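Local structure of beta-methylmalyl-CoA dehydratase (Chloroflexus aurantiacus, 4E3E) at residues 304-318 and 337-350. The protein catalyses the reversible dehydration of beta-methylmalyl-CoA to mesaconyl-CoA, a step of the glyoxylate assimilation cycle. Residues are numbered along the deposited sequence; the frame is centred on the assembly and turned at random.
Sequences RTDIGALRVRTVATK and AVVLDFDYTVLMPR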
ATOM      1  N   ARG A 304      13.540 -23.666 -29.369  1.00 38.97           N
ATOM      2  CA  ARG A 304      14.253 -22.519 -28.766  1.00 43.89           C
ATOM      3  C   ARG A 304      15.580 -22.934 -28.139  1.00 39.13           C
ATOM      4  O   ARG A 304      15.652 -23.962 -27.471  1.00 37.53           O
ATOM      5  CB  ARG A 304      13.410 -21.856 -27.656  1.00 37.81           C
ATOM      6  CG  ARG A 304      11.978 -21.503 -28.020  1.00 41.43           C
ATOM      7  CD  ARG A 304      11.920 -20.264 -28.883  1.00 47.02           C
ATOM      8  NE  ARG A 304      12.443 -19.091 -28.187  1.00 43.99           N
ATOM      9  CZ  ARG A 304      11.691 -18.190 -27.565  1.00 32.39           C
ATOM     10  NH1 ARG A 304      10.366 -18.317 -27.557  1.00 39.01           N
ATOM     11  NH2 ARG A 304      12.264 -17.147 -26.979  1.00 32.20           N
ATOM     12  N   THR A 305      16.614 -22.115 -28.318  1.00 37.43           N
ATOM     13  CA  THR A 305      17.885 -22.334 -27.618  1.00 34.81           C
ATOM     14  C   THR A 305      18.317 -21.146 -26.749  1.00 33.36           C
ATOM     15  O   THR A 305      19.339 -21.226 -26.066  1.00 35.67           O
ATOM     16  CB  THR A 305      19.018 -22.688 -28.592  1.00 38.72           C
ATOM     17  OG1 THR A 305      19.132 -21.654 -29.574  1.00 43.04           O
ATOM     18  CG2 THR A 305      18.752 -24.046 -29.284  1.00 41.03           C
ATOM     19  N   ASP A 306      17.540 -20.058 -26.764  1.00 35.21           N
ATOM     20  CA  ASP A 306      17.859 -18.830 -26.001  1.00 30.56           C
ATOM     21  C   ASP A 306      17.366 -18.881 -24.542  1.00 31.05           C
ATOM     22  O   ASP A 306      17.887 -18.173 -23.671  1.00 29.76           O
ATOM     23  CB  ASP A 306      17.276 -17.595 -26.709  1.00 30.32           C
ATOM     24  CG  ASP A 306      15.739 -17.652 -26.853  1.00 33.52           C
ATOM     25  OD1 ASP A 306      15.195 -18.696 -27.305  1.00 33.97           O
ATOM     26  OD2 ASP A 306      15.077 -16.639 -26.527  1.00 33.14           O
ATOM     27  N   ILE A 307      16.350 -19.716 -24.308  1.00 31.48           N
ATOM     28  CA  ILE A 307      15.677 -19.867 -23.031  1.00 27.44           C
ATOM     29  C   ILE A 307      15.419 -21.350 -22.801  1.00 29.52           C
ATOM     30  O   ILE A 307      15.097 -22.076 -23.731  1.00 32.90           O
ATOM     31  CB  ILE A 307      14.318 -19.110 -23.010  1.00 28.47           C
ATOM     32  CG1 ILE A 307      14.553 -17.603 -23.118  1.00 33.53           C
ATOM     33  CG2 ILE A 307      13.554 -19.375 -21.712  1.00 28.82           C
ATOM     34  CD1 ILE A 307      13.297 -16.777 -23.289  1.00 35.46           C
ATOM     35  N   GLY A 308      15.564 -21.782 -21.550  1.00 30.16           N
ATOM     36  CA  GLY A 308      15.269 -23.148 -21.147  1.00 29.37           C
ATOM     37  C   GLY A 308      14.328 -23.154 -19.957  1.00 27.34           C
ATOM     38  O   GLY A 308      14.069 -22.107 -19.352  1.00 28.58           O
ATOM     39  N   ALA A 309      13.813 -24.333 -19.623  1.00 25.66           N
ATOM     40  CA  ALA A 309      12.947 -24.480 -18.467  1.00 24.05           C
ATOM     41  C   ALA A 309      13.640 -25.224 -17.339  1.00 23.97           C
ATOM     42  O   ALA A 309      14.458 -26.118 -17.574  1.00 26.02           O
ATOM     43  CB  ALA A 309      11.659 -25.199 -18.846  1.00 24.31           C
ATOM     44  N   LEU A 310      13.301 -24.851 -16.115  1.00 23.63           N
ATOM     45  CA  LEU A 310      13.682 -25.632 -14.941  1.00 23.50           C
ATOM     46  C   LEU A 310      12.430 -25.943 -14.160  1.00 26.16           C
ATOM     47  O   LEU A 310      11.579 -25.064 -13.945  1.00 26.18           O
ATOM     48  CB  LEU A 310      14.652 -24.865 -14.044  1.00 26.19           C
ATOM     49  CG  LEU A 310      16.026 -24.454 -14.589  1.00 29.38           C
ATOM     50  CD1 LEU A 310      16.690 -23.473 -13.625  1.00 30.56           C
ATOM     51  CD2 LEU A 310      16.930 -25.656 -14.839  1.00 28.43           C
ATOM     52  N   ARG A 311      12.300 -27.199 -13.761  1.00 28.25           N
ATOM     53  CA  ARG A 311      11.237 -27.580 -12.856  1.00 28.90           C
ATOM     54  C   ARG A 311      11.821 -27.444 -11.463  1.00 29.46           C
ATOM     55  O   ARG A 311      12.853 -28.049 -11.157  1.00 28.03           O
ATOM     56  CB  ARG A 311      10.738 -29.004 -13.114  1.00 28.01           C
ATOM     57  CG  ARG A 311       9.538 -29.381 -12.236  1.00 27.55           C
ATOM     58  CD  ARG A 311       9.027 -30.790 -12.514  1.00 31.06           C
ATOM     59  NE  ARG A 311       7.803 -31.074 -11.752  1.00 28.42           N
ATOM     60  CZ  ARG A 311       7.007 -32.123 -11.958  1.00 27.32           C
ATOM     61  NH1 ARG A 311       7.287 -33.012 -12.906  1.00 27.16           N
ATOM     62  NH2 ARG A 311       5.921 -32.287 -11.216  1.00 31.98           N
ATOM     63  N   VAL A 312      11.174 -26.625 -10.637  1.00 28.57           N
ATOM     64  CA  VAL A 312      11.703 -26.255  -9.332  1.00 25.55           C
ATOM     65  C   VAL A 312      10.707 -26.640  -8.254  1.00 26.27           C
ATOM     66  O   VAL A 312       9.499 -26.447  -8.425  1.00 26.20           O
ATOM     67  CB  VAL A 312      11.982 -24.732  -9.262  1.00 26.40           C
ATOM     68  CG1 VAL A 312      12.537 -24.308  -7.889  1.00 23.07           C
ATOM     69  CG2 VAL A 312      12.919 -24.292 -10.390  1.00 24.83           C
ATOM     70  N   ARG A 313      11.216 -27.201  -7.157  1.00 23.88           N
ATOM     71  CA  ARG A 313      10.452 -27.283  -5.923  1.00 27.01           C
ATOM     72  C   ARG A 313      10.985 -26.226  -4.966  1.00 29.82           C
ATOM     73  O   ARG A 313      12.171 -26.245  -4.617  1.00 28.17           O
ATOM     74  CB  ARG A 313      10.580 -28.658  -5.258  1.00 27.35           C
ATOM     75  CG  ARG A 313       9.735 -28.787  -3.990  1.00 29.97           C
ATOM     76  CD  ARG A 313       9.980 -30.087  -3.187  1.00 30.22           C
ATOM     77  NE  ARG A 313       9.946 -31.287  -4.030  1.00 32.97           N
ATOM     78  CZ  ARG A 313       8.855 -31.799  -4.603  1.00 34.74           C
ATOM     79  NH1 ARG A 313       7.656 -31.239  -4.435  1.00 33.69           N
ATOM     80  NH2 ARG A 313       8.968 -32.881  -5.365  1.00 40.61           N
ATOM     81  N   THR A 314      10.121 -25.305  -4.543  1.00 23.57           N
ATOM     82  CA  THR A 314      10.487 -24.413  -3.445  1.00 23.96           C
ATOM     83  C   THR A 314       9.689 -24.799  -2.215  1.00 24.37           C
ATOM     84  O   THR A 314       8.461 -24.921  -2.262  1.00 27.35           O
ATOM     85  CB  THR A 314      10.296 -22.942  -3.804  1.00 23.93           C
ATOM     86  OG1 THR A 314      11.070 -22.642  -4.991  1.00 25.49           O
ATOM     87  CG2 THR A 314      10.746 -22.045  -2.660  1.00 24.23           C
ATOM     88  N   VAL A 315      10.396 -24.995  -1.117  1.00 25.14           N
ATOM     89  CA  VAL A 315       9.781 -25.371   0.147  1.00 27.81           C
ATOM     90  C   VAL A 315       9.917 -24.188   1.099  1.00 28.59           C
ATOM     91  O   VAL A 315      11.027 -23.689   1.304  1.00 28.49           O
ATOM     92  CB  VAL A 315      10.510 -26.594   0.748  1.00 28.17           C
ATOM     93  CG1 VAL A 315       9.932 -26.955   2.106  1.00 27.40           C
ATOM     94  CG2 VAL A 315      10.413 -27.781  -0.204  1.00 32.01           C
ATOM     95  N   ALA A 316       8.798 -23.721   1.661  1.00 27.84           N
ATOM     96  CA  ALA A 316       8.847 -22.650   2.662  1.00 27.64           C
ATOM     97  C   ALA A 316       8.702 -23.241   4.057  1.00 27.53           C
ATOM     98  O   ALA A 316       7.910 -24.171   4.282  1.00 28.52           O
ATOM     99  CB  ALA A 316       7.781 -21.582   2.411  1.00 24.49           C
ATOM    100  N   THR A 317       9.445 -22.693   4.984  1.00 26.04           N
ATOM    101  CA  THR A 317       9.394 -23.130   6.357  1.00 29.04           C
ATOM    102  C   THR A 317       9.197 -21.943   7.255  1.00 29.38           C
ATOM    103  O   THR A 317       9.455 -20.844   6.877  1.00 29.04           O
ATOM    104  CB  THR A 317      10.675 -23.849   6.777  1.00 29.37           C
ATOM    105  OG1 THR A 317      11.790 -23.005   6.583  1.00 31.97           O
ATOM    106  CG2 THR A 317      10.880 -25.046   5.968  1.00 30.41           C
ATOM    107  N   LYS A 318       8.741 -22.184   8.463  1.00 29.92           N
ATOM    108  CA  LYS A 318       8.649 -21.125   9.419  1.00 31.66           C
ATOM    109  C   LYS A 318       9.689 -21.277  10.487  1.00 33.84           C
ATOM    110  O   LYS A 318       9.902 -22.344  10.986  1.00 34.30           O
ATOM    111  CB  LYS A 318       7.260 -20.998  10.028  1.00 29.24           C
ATOM    112  CG  LYS A 318       6.724 -22.228  10.700  1.00 34.16           C
ATOM    113  CD  LYS A 318       5.636 -21.875  11.683  1.00 40.97           C
ATOM    114  CE  LYS A 318       4.296 -22.156  11.076  1.00 40.00           C
ATOM    115  NZ  LYS A 318       3.161 -21.677  11.872  1.00 34.66           N
ATOM    116  N   ALA A 337       7.672 -27.870  10.593  1.00 35.45           N
ATOM    117  CA  ALA A 337       8.116 -26.521  10.225  1.00 34.32           C
ATOM    118  C   ALA A 337       7.777 -26.130   8.783  1.00 31.64           C
ATOM    119  O   ALA A 337       7.801 -24.937   8.440  1.00 32.27           O
ATOM    120  CB  ALA A 337       9.613 -26.369  10.481  1.00 35.72           C
ATOM    121  N   VAL A 338       7.456 -27.117   7.944  1.00 32.15           N
ATOM    122  CA  VAL A 338       7.192 -26.864   6.521  1.00 27.23           C
ATOM    123  C   VAL A 338       5.749 -26.383   6.292  1.00 30.54           C
ATOM    124  O   VAL A 338       4.785 -27.052   6.713  1.00 33.39           O
ATOM    125  CB  VAL A 338       7.482 -28.112   5.651  1.00 29.24           C
ATOM    126  CG1 VAL A 338       7.080 -27.863   4.199  1.00 29.10           C
ATOM    127  CG2 VAL A 338       8.954 -28.497   5.731  1.00 28.86           C
ATOM    128  N   VAL A 339       5.602 -25.248   5.598  1.00 26.70           N
ATOM    129  CA  VAL A 339       4.283 -24.634   5.380  1.00 22.17           C
ATOM    130  C   VAL A 339       3.864 -24.658   3.916  1.00 25.03           C
ATOM    131  O   VAL A 339       2.672 -24.519   3.604  1.00 28.40           O
ATOM    132  CB  VAL A 339       4.186 -23.186   5.946  1.00 26.15           C
ATOM    133  CG1 VAL A 339       4.309 -23.192   7.483  1.00 26.21           C
ATOM    134  CG2 VAL A 339       5.199 -22.249   5.275  1.00 24.66           C
ATOM    135  N   LEU A 340       4.838 -24.850   3.031  1.00 21.33           N
ATOM    136  CA  LEU A 340       4.577 -24.818   1.592  1.00 23.81           C
ATOM    137  C   LEU A 340       5.482 -25.802   0.880  1.00 28.10           C
ATOM    138  O   LEU A 340       6.686 -25.820   1.129  1.00 31.09           O
ATOM    139  CB  LEU A 340       4.849 -23.430   1.034  1.00 22.34           C
ATOM    140  CG  LEU A 340       4.583 -23.307  -0.475  1.00 23.05           C
ATOM    141  CD1 LEU A 340       3.081 -23.429  -0.737  1.00 21.10           C
ATOM    142  CD2 LEU A 340       5.163 -22.008  -1.046  1.00 23.92           C
ATOM    143  N   ASP A 341       4.899 -26.618   0.007  1.00 26.55           N
ATOM    144  CA  ASP A 341       5.655 -27.444  -0.925  1.00 28.17           C
ATOM    145  C   ASP A 341       5.148 -27.079  -2.315  1.00 27.02           C
ATOM    146  O   ASP A 341       4.061 -27.494  -2.703  1.00 27.16           O
ATOM    147  CB  ASP A 341       5.429 -28.933  -0.618  1.00 29.07           C
ATOM    148  CG  ASP A 341       6.201 -29.858  -1.552  1.00 30.85           C
ATOM    149  OD1 ASP A 341       6.885 -29.361  -2.486  1.00 33.97           O
ATOM    150  OD2 ASP A 341       6.110 -31.088  -1.360  1.00 32.80           O
ATOM    151  N   PHE A 342       5.935 -26.302  -3.054  1.00 24.05           N
ATOM    152  CA  PHE A 342       5.474 -25.652  -4.288  1.00 26.79           C
ATOM    153  C   PHE A 342       6.333 -26.131  -5.452  1.00 29.66           C
ATOM    154  O   PHE A 342       7.550 -25.983  -5.420  1.00 29.37           O
ATOM    155  CB  PHE A 342       5.571 -24.118  -4.116  1.00 24.26           C
ATOM    156  CG  PHE A 342       5.011 -23.311  -5.271  1.00 28.09           C
ATOM    157  CD1 PHE A 342       3.688 -23.460  -5.685  1.00 29.07           C
ATOM    158  CD2 PHE A 342       5.805 -22.348  -5.916  1.00 30.19           C
ATOM    159  CE1 PHE A 342       3.182 -22.697  -6.747  1.00 27.69           C
ATOM    160  CE2 PHE A 342       5.302 -21.580  -6.977  1.00 27.27           C
ATOM    161  CZ  PHE A 342       3.989 -21.764  -7.387  1.00 28.56           C
ATOM    162  N   ASP A 343       5.700 -26.705  -6.473  1.00 26.35           N
ATOM    163  CA  ASP A 343       6.399 -27.357  -7.574  1.00 25.82           C
ATOM    164  C   ASP A 343       5.942 -26.635  -8.834  1.00 25.89           C
ATOM    165  O   ASP A 343       4.759 -26.640  -9.169  1.00 27.95           O
ATOM    166  CB  ASP A 343       6.003 -28.862  -7.569  1.00 26.59           C
ATOM    167  CG  ASP A 343       6.395 -29.633  -8.848  1.00 29.02           C
ATOM    168  OD1 ASP A 343       6.944 -29.097  -9.852  1.00 27.38           O
ATOM    169  OD2 ASP A 343       6.126 -30.847  -8.845  1.00 32.63           O
ATOM    170  N   TYR A 344       6.879 -25.998  -9.528  1.00 23.82           N
ATOM    171  CA  TYR A 344       6.533 -25.114 -10.619  1.00 23.28           C
ATOM    172  C   TYR A 344       7.657 -25.107 -11.628  1.00 25.78           C
ATOM    173  O   TYR A 344       8.716 -25.711 -11.411  1.00 27.66           O
ATOM    174  CB  TYR A 344       6.242 -23.685 -10.099  1.00 23.45           C
ATOM    175  CG  TYR A 344       7.396 -23.046  -9.342  1.00 25.27           C
ATOM    176  CD1 TYR A 344       7.810 -23.556  -8.103  1.00 24.98           C
ATOM    177  CD2 TYR A 344       8.093 -21.947  -9.873  1.00 22.87           C
ATOM    178  CE1 TYR A 344       8.867 -22.989  -7.405  1.00 28.42           C
ATOM    179  CE2 TYR A 344       9.160 -21.371  -9.176  1.00 26.94           C
ATOM    180  CZ  TYR A 344       9.538 -21.900  -7.932  1.00 26.40           C
ATOM    181  OH  TYR A 344      10.592 -21.344  -7.223  1.00 24.36           O
ATOM    182  N   THR A 345       7.417 -24.431 -12.738  1.00 24.72           N
ATOM    183  CA  THR A 345       8.365 -24.387 -13.829  1.00 26.49           C
ATOM    184  C   THR A 345       8.683 -22.937 -14.185  1.00 29.38           C
ATOM    185  O   THR A 345       7.772 -22.117 -14.447  1.00 29.19           O
ATOM    186  CB  THR A 345       7.812 -25.123 -15.055  1.00 26.20           C
ATOM    187  OG1 THR A 345       7.577 -26.494 -14.712  1.00 25.09           O
ATOM    188  CG2 THR A 345       8.796 -25.066 -16.220  1.00 25.14           C
ATOM    189  N   VAL A 346       9.979 -22.631 -14.197  1.00 24.28           N
ATOM    190  CA  VAL A 346      10.449 -21.287 -14.512  1.00 26.20           C
ATOM    191  C   VAL A 346      11.109 -21.294 -15.882  1.00 27.02           C
ATOM    192  O   VAL A 346      11.546 -22.343 -16.378  1.00 27.47           O
ATOM    193  CB  VAL A 346      11.448 -20.769 -13.459  1.00 23.22           C
ATOM    194  CG1 VAL A 346      10.772 -20.654 -12.092  1.00 21.77           C
ATOM    195  CG2 VAL A 346      12.675 -21.691 -13.377  1.00 26.03           C
ATOM    196  N   LEU A 347      11.158 -20.129 -16.507  1.00 25.54           N
ATOM    197  CA  LEU A 347      11.938 -19.944 -17.715  1.00 24.84           C
ATOM    198  C   LEU A 347      13.227 -19.228 -17.316  1.00 25.32           C
ATOM    199  O   LEU A 347      13.189 -18.325 -16.474  1.00 27.73           O
ATOM    200  CB  LEU A 347      11.165 -19.112 -18.748  1.00 25.01           C
ATOM    201  CG  LEU A 347       9.764 -19.587 -19.162  1.00 25.58           C
ATOM    202  CD1 LEU A 347       9.113 -18.582 -20.104  1.00 31.05           C
ATOM    203  CD2 LEU A 347       9.809 -20.967 -19.806  1.00 28.98           C
HETATM  204  N   MSE A 348      14.352 -19.620 -17.917  1.00 28.01           N
HETATM  205  CA  MSE A 348      15.650 -18.980 -17.644  1.00 26.13           C
HETATM  206  C   MSE A 348      16.449 -18.841 -18.924  1.00 29.25           C
HETATM  207  O   MSE A 348      16.505 -19.779 -19.716  1.00 30.08           O
HETATM  208  CB  MSE A 348      16.411 -19.832 -16.626  1.00 24.95           C
HETATM  209  CG  MSE A 348      17.789 -19.247 -16.322  1.00 30.74           C
HETATM  210 SE   MSE A 348      18.665 -20.177 -14.809  1.00 39.35          SE
HETATM  211  CE  MSE A 348      17.499 -19.843 -13.235  1.00 29.41           C
ATOM    212  N   PRO A 349      17.102 -17.678 -19.137  1.00 29.69           N
ATOM    213  CA  PRO A 349      17.950 -17.528 -20.314  1.00 29.69           C
ATOM    214  C   PRO A 349      19.050 -18.584 -20.352  1.00 28.86           C
ATOM    215  O   PRO A 349      19.554 -19.014 -19.297  1.00 29.48           O
ATOM    216  CB  PRO A 349      18.581 -16.152 -20.127  1.00 29.98           C
ATOM    217  CG  PRO A 349      17.644 -15.428 -19.229  1.00 29.88           C
ATOM    218  CD  PRO A 349      17.106 -16.463 -18.301  1.00 29.70           C
ATOM    219  N   ARG A 350      19.401 -18.997 -21.559  1.00 28.45           N
ATOM    220  CA  ARG A 350      20.508 -19.942 -21.790  1.00 32.87           C
ATOM    221  C   ARG A 350      21.774 -19.233 -22.278  1.00 38.09           C
ATOM    222  O   ARG A 350      21.703 -18.138 -22.840  1.00 40.58           O
ATOM    223  CB  ARG A 350      20.097 -20.982 -22.822  1.00 32.39           C
ATOM    224  CG  ARG A 350      19.006 -21.918 -22.345  1.00 31.24           C
ATOM    225  CD  ARG A 350      18.631 -22.935 -23.418  1.00 32.53           C
ATOM    226  NE  ARG A 350      19.787 -23.639 -23.979  1.00 31.25           N
ATOM    227  CZ  ARG A 350      19.708 -24.722 -24.748  1.00 30.49           C
ATOM    228  NH1 ARG A 350      18.533 -25.251 -25.057  1.00 36.06           N
ATOM    229  NH2 ARG A 350      20.818 -25.287 -25.211  1.00 31.16           N
TER
HETATM  230  O   HOH W   1      15.644 -24.541 -24.908  1.00 45.80           O
HETATM  231  O   HOH W   2       6.987 -33.151  -7.804  1.00 50.17           O
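Ile307 to Thr317 pairs antiparallel with Pro349 to Val338, the strand axes 4.5 Å apart at their closest, and a classic beta bulge sets Val339 and Leu340 both opposite Ala316, whose O takes a good bond from Val339 N and a weak one from Leu340 N. On one face, Arg311, fully extended with CG anti to its backbone N (chi1 -176°), reaches diagonally to Asp343 and grips it side-on: NE meets OD1 at 2.9 Å and NH2 meets OD2 at 2.8 Å, the guanidinium and carboxylate planes 33° apart. Its NH1 also bridges Asp167. A leucine in place of Arg311 would probably leave the buried Asp343 carboxylate without its paired charge and take one salt bridge from Asp167. Arg313, bent at chi3, gives only NH1 to Asp341 OD1 (2.8 Å), while Tyr327 and Tyr334 hold OD2; a water links Arg313 NH2 to Asp343 OD2. On the other face Val312 CB lies over one side of the Tyr344 ring, a CH-pi contact, and Phe342 CE2 over the opposite side, both displaced toward the rim; the Tyr344 OH bonds Thr314 OG1 at 2.6 Å, and Ser293 also bonds that OG1. Further along, Leu310 CD1 packs on Met348 CE. These neighbouring strands belong to the antiparallel sheet of a hotdog fold, with helix 250-265 packed against Ala316, Leu340 and Phe342.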